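Local coordinates for protein extracellular ligand-binding receptor (Rhodopseudomonas palustris, PDB 4F06) that probably serves as the solute-binding component of an ABC transporter, capturing lignin-derived aromatic acids such as p-hydroxybenzoate for uptake, at residues 142-147 against 168-173; 252-257 against 336-341. All blocks are in the same frame, centred on the assembly; numbering follows the deposited sequence.

Contact 1. Residues 142-147 against 168-173; sequences VAIAVS and GKVVEA
Ile144 lays its CD1 methyl across the branched end of Val170, the two side chains meeting at a slant, with CD1 3.8 Å from Val170 CG1. CG2 of the same valine lies scarcely farther off, so one methyl meets both branches. The isoleucine reaches this far because CG1 stands anti to its own carbonyl carbon (chi1 -61°) and the chain then runs out extended. Nearer the backbone, Ile144 CB lies 4.4 Å from Ala173 CB. Val142 shares this face, which helix 150-165 covers with Phe159 and Phe163 over Val142. The helix and its two flanking strands form a beta-alpha-beta crossover, in which branched aliphatics suit the layer between sheet and helix.

The other face carries Ala143 and Glu172. Ala143 is small enough for the aliphatic part of the glutamate to lie against it, CB to CB 4.0 Å apart. Fully stretched, Glu172 turns OE1 to within 3.7 Å of Ala143 CB, while OE2 has a long, weak ion pair with Arg189 of helix 184-193, the helix on this face.

Between the faces runs the parallel backbone pairing. Val142 N donates to Lys169 O at 2.9 Å, and Val142 O takes Val171 N. Val171 is the extra residue of a beta bulge: its psi of -12° kinks the strand, shifting the register by one, and its CG2 rests near Val142 O. Pairing then resumes with Ile144 N bonded to Glu172 O at 2.8 Å. The chemistry implies a two-sided strand pair: backbone bonds fix the register, hydrocarbon contacts face helix 150-165, and on the face of Ala143 the glutamate offers aliphatic carbons to Ala143 and Ile190 while its carboxylate reaches on toward Arg189.

Contact 2. Residues 252-257 against 336-341; sequences TYHYAV and ITQNVY
Tyr341 lies alongside the stretch of chain where strand 250-253 ends, at Tyr253 and His254. Its CB sits 3.6 Å from Tyr253 O, and with CG anti to its carbonyl carbon (chi1 -54°) the ring is presented edge-on to that chain. CD1 comes within 3.4 Å of Tyr253 O, and CE1 is 3.6 Å from His254 O; both oxygens lie at the ring edge, in its plane, where the polarised C-H bonds point. At the tip, OH receives Asn339 ND2 at 3.0 Å, nearly in the plane of that amide, and also bonds Arg324 O. Replacing Tyr341 by an alanine would probably open a gap beside the two carbonyls and leave Asn339 ND2 and Arg324 O without their hydroxyl partner.

The backbones of Tyr253 and Tyr341 form an antiparallel hydrogen-bonded pair: Tyr253 N donates to Tyr341 O and Tyr341 N to Tyr253 O, the latter at 2.8 Å. Here the parallel run of strands ending in 250-253 meets the antiparallel strand 336-348, within a periplasmic binding protein of the leucine-binding family. Thr252 CB touches Val340 CG1 beside this pair.

Beyond the strand end, His254 CB presses on Gln338 CD at 3.4 Å, ring and amide planes 41° apart. A glutamine suits this buried spot because both ends of its amide are satisfied, OE1 by Arg324 and NE2 by Ser120 O and Gln125. A water donates to both His254 O and Asn339 O, filling in where direct pairing stops. His254 CE1 stands 3.5 Å above the centre of the Tyr253 ring, whose OH bonds Asp232, a residue of the p-hydroxybenzoic acid pocket; the side chain of Tyr253 is about 4 Å from a bound p-hydroxybenzoic acid.

Overall arrangement
Contacts 1 and 2 belong to one mixed sheet, their centres about 23 Å apart and their nearest atoms about 12 Å, so they do not touch. Between them lie strands 197-201 and 226-230. Contact 1 is partly buried and lies toward the outside of the chain, joining neighbours in sequence through a single helix; its side chains are mostly aliphatic, with charge reserved for the more open strand. Contact 2 is buried near the middle and brings together segments 79 residues apart. There aromatic rings, amides and a water replace the aliphatic packing, with Tyr253 near a bound ligand and strand pairing that soon gives out.

Contact 1. Residues 142-147 against 168-173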
ATOM      1  N   VAL A 142      11.659 -14.680  16.590  1.00  9.99           N
ATOM      2  CA  VAL A 142      10.469 -14.192  15.901  1.00  9.91           C
ATOM      3  C   VAL A 142       9.789 -15.311  15.127  1.00  8.70           C
ATOM      4  O   VAL A 142      10.470 -16.146  14.503  1.00 10.09           O
ATOM      5  CB  VAL A 142      10.845 -13.029  14.953  1.00  9.72           C
ATOM      6  CG1 VAL A 142       9.704 -12.701  13.981  1.00 10.57           C
ATOM      7  CG2 VAL A 142      11.180 -11.777  15.773  1.00 11.11           C
ATOM      8  N   ALA A 143       8.449 -15.346  15.194  1.00  8.70           N
ATOM      9  CA  ALA A 143       7.641 -16.176  14.303  1.00  8.33           C
ATOM     10  C   ALA A 143       7.089 -15.265  13.209  1.00  8.22           C
ATOM     11  O   ALA A 143       6.427 -14.242  13.501  1.00  9.31           O
ATOM     12  CB  ALA A 143       6.463 -16.791  15.070  1.00 11.31           C
ATOM     13  N   ILE A 144       7.392 -15.620  11.959  1.00  8.07           N
ATOM     14  CA  ILE A 144       6.837 -14.906  10.807  1.00  6.87           C
ATOM     15  C   ILE A 144       5.569 -15.592  10.327  1.00  8.22           C
ATOM     16  O   ILE A 144       5.588 -16.806  10.148  1.00  9.37           O
ATOM     17  CB  ILE A 144       7.865 -14.827   9.650  1.00  7.24           C
ATOM     18  CG1 ILE A 144       9.148 -14.061  10.080  1.00  8.71           C
ATOM     19  CG2 ILE A 144       7.228 -14.249   8.382  1.00  9.38           C
ATOM     20  CD1 ILE A 144      10.265 -14.114   9.044  1.00 10.69           C
ATOM     21  N   ALA A 145       4.523 -14.817  10.068  1.00  7.29           N
ATOM     22  CA  ALA A 145       3.302 -15.380   9.498  1.00  8.14           C
ATOM     23  C   ALA A 145       2.895 -14.432   8.370  1.00  7.31           C
ATOM     24  O   ALA A 145       2.600 -13.249   8.628  1.00  8.38           O
ATOM     25  CB  ALA A 145       2.173 -15.463  10.530  1.00  9.98           C
ATOM     26  N   VAL A 146       2.903 -14.916   7.117  1.00  6.51           N
ATOM     27  CA  VAL A 146       2.560 -14.057   6.005  1.00  6.65           C
ATOM     28  C   VAL A 146       1.583 -14.744   5.084  1.00  7.23           C
ATOM     29  O   VAL A 146       1.614 -15.990   4.953  1.00  7.68           O
ATOM     30  CB  VAL A 146       3.802 -13.667   5.157  1.00  7.26           C
ATOM     31  CG1 VAL A 146       4.750 -12.811   5.960  1.00  8.60           C
ATOM     32  CG2 VAL A 146       4.522 -14.891   4.562  1.00  8.57           C
ATOM     33  N   SER A 147       0.704 -13.975   4.420  1.00  7.11           N
ATOM     34  CA  SER A 147      -0.160 -14.573   3.392  1.00  7.56           C
ATOM     35  C   SER A 147       0.731 -15.160   2.285  1.00  7.31           C
ATOM     36  O   SER A 147       1.718 -14.543   1.854  1.00  7.37           O
ATOM     37  CB  SER A 147      -1.130 -13.548   2.837  1.00  8.08           C
ATOM     38  OG  SER A 147      -1.983 -13.120   3.879  1.00  8.46           O
ATOM     39  N   GLY A 168      19.223 -11.573  15.149  1.00 12.16           N
ATOM     40  CA  GLY A 168      17.970 -12.200  15.528  1.00 13.72           C
ATOM     41  C   GLY A 168      17.787 -13.600  14.985  1.00 11.62           C
ATOM     42  O   GLY A 168      18.401 -13.971  13.988  1.00 14.18           O
ATOM     43  N   LYS A 169      16.883 -14.354  15.588  1.00 12.32           N
ATOM     44  CA  LYS A 169      16.548 -15.697  15.131  1.00 12.45           C
ATOM     45  C   LYS A 169      15.094 -15.711  14.688  1.00 10.75           C
ATOM     46  O   LYS A 169      14.215 -15.170  15.356  1.00 11.93           O
ATOM     47  CB  LYS A 169      16.729 -16.668  16.307  1.00 16.27           C
ATOM     48  CG  LYS A 169      18.168 -16.809  16.815  1.00 24.83           C
ATOM     49  CD  LYS A 169      18.232 -17.733  18.027  1.00 36.61           C
ATOM     50  CE  LYS A 169      19.656 -17.954  18.524  1.00 38.68           C
ATOM     51  NZ  LYS A 169      19.722 -19.119  19.460  1.00 51.52           N
ATOM     52  N   VAL A 170      14.850 -16.348  13.537  1.00 12.51           N
ATOM     53  CA  VAL A 170      13.491 -16.624  13.063  1.00 11.11           C
ATOM     54  C   VAL A 170      13.233 -18.084  13.393  1.00 12.84           C
ATOM     55  O   VAL A 170      13.893 -18.976  12.816  1.00 15.19           O
ATOM     56  CB  VAL A 170      13.329 -16.316  11.586  1.00 12.73           C
ATOM     57  CG1 VAL A 170      11.949 -16.767  11.093  1.00 13.96           C
ATOM     58  CG2 VAL A 170      13.489 -14.812  11.354  1.00 13.40           C
ATOM     59  N   VAL A 171      12.285 -18.341  14.306  1.00 11.95           N
ATOM     60  CA  VAL A 171      12.079 -19.680  14.816  1.00 13.75           C
ATOM     61  C   VAL A 171      10.944 -20.392  14.131  1.00 13.42           C
ATOM     62  O   VAL A 171      10.788 -21.591  14.288  1.00 17.66           O
ATOM     63  CB  VAL A 171      11.897 -19.722  16.350  1.00 13.57           C
ATOM     64  CG1 VAL A 171      13.202 -19.290  17.009  1.00 16.83           C
ATOM     65  CG2 VAL A 171      10.685 -18.911  16.774  1.00 15.08           C
ATOM     66  N   GLU A 172      10.142 -19.664  13.368  1.00 12.20           N
ATOM     67  CA  GLU A 172       8.990 -20.241  12.671  1.00 13.41           C
ATOM     68  C   GLU A 172       8.650 -19.314  11.508  1.00 12.49           C
ATOM     69  O   GLU A 172       8.763 -18.084  11.642  1.00 10.49           O
ATOM     70  CB  GLU A 172       7.785 -20.312  13.615  1.00 16.09           C
ATOM     71  CG  GLU A 172       6.667 -21.168  13.023  1.00 18.75           C
ATOM     72  CD  GLU A 172       5.450 -21.222  13.898  1.00 23.64           C
ATOM     73  OE1 GLU A 172       5.331 -20.348  14.790  1.00 29.21           O
ATOM     74  OE2 GLU A 172       4.606 -22.125  13.657  1.00 29.25           O
ATOM     75  N   ALA A 173       8.270 -19.879  10.367  1.00 13.38           N
ATOM     76  CA  ALA A 173       7.838 -19.061   9.248  1.00 11.23           C
ATOM     77  C   ALA A 173       6.675 -19.798   8.608  1.00 13.41           C
ATOM     78  O   ALA A 173       6.869 -20.921   8.089  1.00 17.85           O
ATOM     79  CB  ALA A 173       8.966 -18.848   8.239  1.00 15.27           C
TER

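Contact 2. Residues 252-257 against 336-341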
ATOM      1  N   THR A 252       5.034  -0.800  10.962  1.00  6.11           N
ATOM      2  CA  THR A 252       5.785   0.140  10.154  1.00  6.03           C
ATOM      3  C   THR A 252       4.999   0.417   8.877  1.00  5.53           C
ATOM      4  O   THR A 252       4.463  -0.493   8.238  1.00  6.77           O
ATOM      5  CB  THR A 252       7.207  -0.353   9.855  1.00  7.09           C
ATOM      6  OG1 THR A 252       7.104  -1.688   9.348  1.00  7.82           O
ATOM      7  CG2 THR A 252       8.065  -0.299  11.124  1.00  8.00           C
ATOM      8  N   TYR A 253       4.944   1.672   8.475  1.00  5.98           N
ATOM      9  CA  TYR A 253       4.202   2.014   7.284  1.00  5.81           C
ATOM     10  C   TYR A 253       4.549   3.407   6.834  1.00  4.79           C
ATOM     11  O   TYR A 253       5.007   4.266   7.625  1.00  5.78           O
ATOM     12  CB  TYR A 253       2.695   1.969   7.519  1.00  6.02           C
ATOM     13  CG  TYR A 253       1.832   1.378   6.411  1.00  5.27           C
ATOM     14  CD1 TYR A 253       2.258   0.247   5.664  1.00  5.62           C
ATOM     15  CD2 TYR A 253       0.516   1.837   6.190  1.00  6.38           C
ATOM     16  CE1 TYR A 253       1.419  -0.383   4.740  1.00  6.11           C
ATOM     17  CE2 TYR A 253      -0.347   1.183   5.318  1.00  6.72           C
ATOM     18  CZ  TYR A 253       0.101   0.086   4.602  1.00  6.42           C
ATOM     19  OH  TYR A 253      -0.784  -0.537   3.736  1.00  7.14           O
ATOM     20  N   HIS A 254       4.280   3.665   5.562  1.00  5.41           N
ATOM     21  CA  HIS A 254       4.579   4.935   4.899  1.00  5.52           C
ATOM     22  C   HIS A 254       3.492   6.005   5.089  1.00  5.27           C
ATOM     23  O   HIS A 254       3.714   7.156   4.751  1.00  6.99           O
ATOM     24  CB  HIS A 254       4.791   4.660   3.393  1.00  5.77           C
ATOM     25  CG  HIS A 254       3.583   4.021   2.815  1.00  5.21           C
ATOM     26  ND1 HIS A 254       3.161   2.762   3.195  1.00  6.12           N
ATOM     27  CD2 HIS A 254       2.619   4.538   1.975  1.00  5.46           C
ATOM     28  CE1 HIS A 254       1.972   2.517   2.615  1.00  6.24           C
ATOM     29  NE2 HIS A 254       1.635   3.581   1.854  1.00  5.80           N
ATOM     30  N   TYR A 255       2.325   5.630   5.602  1.00  5.85           N
ATOM     31  CA  TYR A 255       1.256   6.604   5.779  1.00  6.04           C
ATOM     32  C   TYR A 255       0.440   6.269   7.005  1.00  5.76           C
ATOM     33  O   TYR A 255       0.019   5.117   7.180  1.00  7.03           O
ATOM     34  CB  TYR A 255       0.318   6.691   4.539  1.00  6.82           C
ATOM     35  CG  TYR A 255      -0.772   7.746   4.728  1.00  5.80           C
ATOM     36  CD1 TYR A 255      -0.430   9.100   4.823  1.00  6.93           C
ATOM     37  CD2 TYR A 255      -2.123   7.395   4.902  1.00  6.76           C
ATOM     38  CE1 TYR A 255      -1.398  10.076   5.042  1.00  6.58           C
ATOM     39  CE2 TYR A 255      -3.097   8.395   5.089  1.00  6.99           C
ATOM     40  CZ  TYR A 255      -2.717   9.714   5.205  1.00  6.65           C
ATOM     41  OH  TYR A 255      -3.686  10.671   5.436  1.00  7.65           O
ATOM     42  N   ALA A 256       0.117   7.308   7.779  1.00  5.66           N
ATOM     43  CA  ALA A 256      -0.894   7.242   8.845  1.00  5.72           C
ATOM     44  C   ALA A 256      -1.856   8.404   8.671  1.00  5.94           C
ATOM     45  O   ALA A 256      -1.420   9.525   8.393  1.00  6.43           O
ATOM     46  CB  ALA A 256      -0.271   7.297  10.252  1.00  6.92           C
ATOM     47  N   VAL A 257      -3.144   8.156   8.872  1.00  6.51           N
ATOM     48  CA  VAL A 257      -4.144   9.224   8.794  1.00  7.09           C
ATOM     49  C   VAL A 257      -3.800  10.311   9.821  1.00  6.60           C
ATOM     50  O   VAL A 257      -4.052  11.502   9.590  1.00  8.15           O
ATOM     51  CB  VAL A 257      -5.546   8.663   9.026  1.00  8.14           C
ATOM     52  CG1 VAL A 257      -6.590   9.770   9.115  1.00 11.22           C
ATOM     53  CG2 VAL A 257      -5.880   7.687   7.905  1.00 10.75           C
ATOM     54  N   ILE A 336       8.193   4.938  -5.603  1.00  5.33           N
ATOM     55  CA  ILE A 336       8.221   6.107  -4.685  1.00  5.62           C
ATOM     56  C   ILE A 336       9.154   5.867  -3.489  1.00  5.74           C
ATOM     57  O   ILE A 336       8.932   4.985  -2.671  1.00  6.38           O
ATOM     58  CB  ILE A 336       6.765   6.434  -4.275  1.00  5.76           C
ATOM     59  CG1 ILE A 336       6.696   7.790  -3.564  1.00  6.49           C
ATOM     60  CG2 ILE A 336       6.095   5.305  -3.491  1.00  7.24           C
ATOM     61  CD1 ILE A 336       5.295   8.378  -3.498  1.00  7.83           C
ATOM     62  N   THR A 337      10.220   6.702  -3.408  1.00  5.82           N
ATOM     63  CA  THR A 337      11.053   6.765  -2.223  1.00  6.55           C
ATOM     64  C   THR A 337      10.340   7.613  -1.174  1.00  6.63           C
ATOM     65  O   THR A 337       9.807   8.675  -1.505  1.00  6.76           O
ATOM     66  CB  THR A 337      12.401   7.385  -2.585  1.00  6.89           C
ATOM     67  OG1 THR A 337      13.073   6.431  -3.405  1.00  9.93           O
ATOM     68  CG2 THR A 337      13.266   7.652  -1.337  1.00  7.40           C
ATOM     69  N   GLN A 338      10.300   7.158   0.071  1.00  5.59           N
ATOM     70  CA  GLN A 338       9.449   7.816   1.066  1.00  6.19           C
ATOM     71  C   GLN A 338       9.906   7.419   2.447  1.00  5.95           C
ATOM     72  O   GLN A 338      10.536   6.377   2.690  1.00  6.28           O
ATOM     73  CB  GLN A 338       7.992   7.388   0.854  1.00  6.20           C
ATOM     74  CG  GLN A 338       7.744   5.867   1.038  1.00  6.22           C
ATOM     75  CD  GLN A 338       6.369   5.507   0.528  1.00  5.66           C
ATOM     76  OE1 GLN A 338       5.488   6.351   0.508  1.00  6.92           O
ATOM     77  NE2 GLN A 338       6.156   4.240   0.120  1.00  5.53           N
ATOM     78  N   ASN A 339       9.501   8.224   3.431  1.00  5.77           N
ATOM     79  CA  ASN A 339       9.717   7.840   4.838  1.00  5.98           C
ATOM     80  C   ASN A 339       8.905   6.590   5.184  1.00  5.81           C
ATOM     81  O   ASN A 339       7.786   6.363   4.653  1.00  6.16           O
ATOM     82  CB  ASN A 339       9.179   8.956   5.737  1.00  6.28           C
ATOM     83  CG  ASN A 339       9.882  10.279   5.532  1.00  6.48           C
ATOM     84  OD1 ASN A 339      10.982  10.351   4.937  1.00  7.50           O
ATOM     85  ND2 ASN A 339       9.255  11.335   6.056  1.00  7.99           N
ATOM     86  N   VAL A 340       9.461   5.779   6.079  1.00  5.67           N
ATOM     87  CA  VAL A 340       8.704   4.704   6.732  1.00  5.86           C
ATOM     88  C   VAL A 340       8.658   5.020   8.200  1.00  6.14           C
ATOM     89  O   VAL A 340       9.702   5.380   8.783  1.00  7.25           O
ATOM     90  CB  VAL A 340       9.367   3.322   6.445  1.00  6.52           C
ATOM     91  CG1 VAL A 340       8.660   2.213   7.230  1.00  7.97           C
ATOM     92  CG2 VAL A 340       9.317   3.033   4.937  1.00  6.96           C
ATOM     93  N   TYR A 341       7.485   4.974   8.804  1.00  6.00           N
ATOM     94  CA  TYR A 341       7.332   5.365  10.196  1.00  6.11           C
ATOM     95  C   TYR A 341       7.063   4.115  11.048  1.00  5.99           C
ATOM     96  O   TYR A 341       6.368   3.198  10.621  1.00  6.43           O
ATOM     97  CB  TYR A 341       6.147   6.350  10.350  1.00  6.13           C
ATOM     98  CG  TYR A 341       6.243   7.558   9.457  1.00  5.54           C
ATOM     99  CD1 TYR A 341       5.699   7.555   8.152  1.00  6.28           C
ATOM    100  CD2 TYR A 341       6.850   8.728   9.921  1.00  7.33           C
ATOM    101  CE1 TYR A 341       5.792   8.647   7.329  1.00  6.12           C
ATOM    102  CE2 TYR A 341       6.888   9.847   9.108  1.00  7.43           C
ATOM    103  CZ  TYR A 341       6.367   9.825   7.819  1.00  6.27           C
ATOM    104  OH  TYR A 341       6.449  10.951   7.028  1.00  7.01           O
TER
HETATM  105  O   HOH W   1       6.057   8.219   3.632  1.00  7.58           O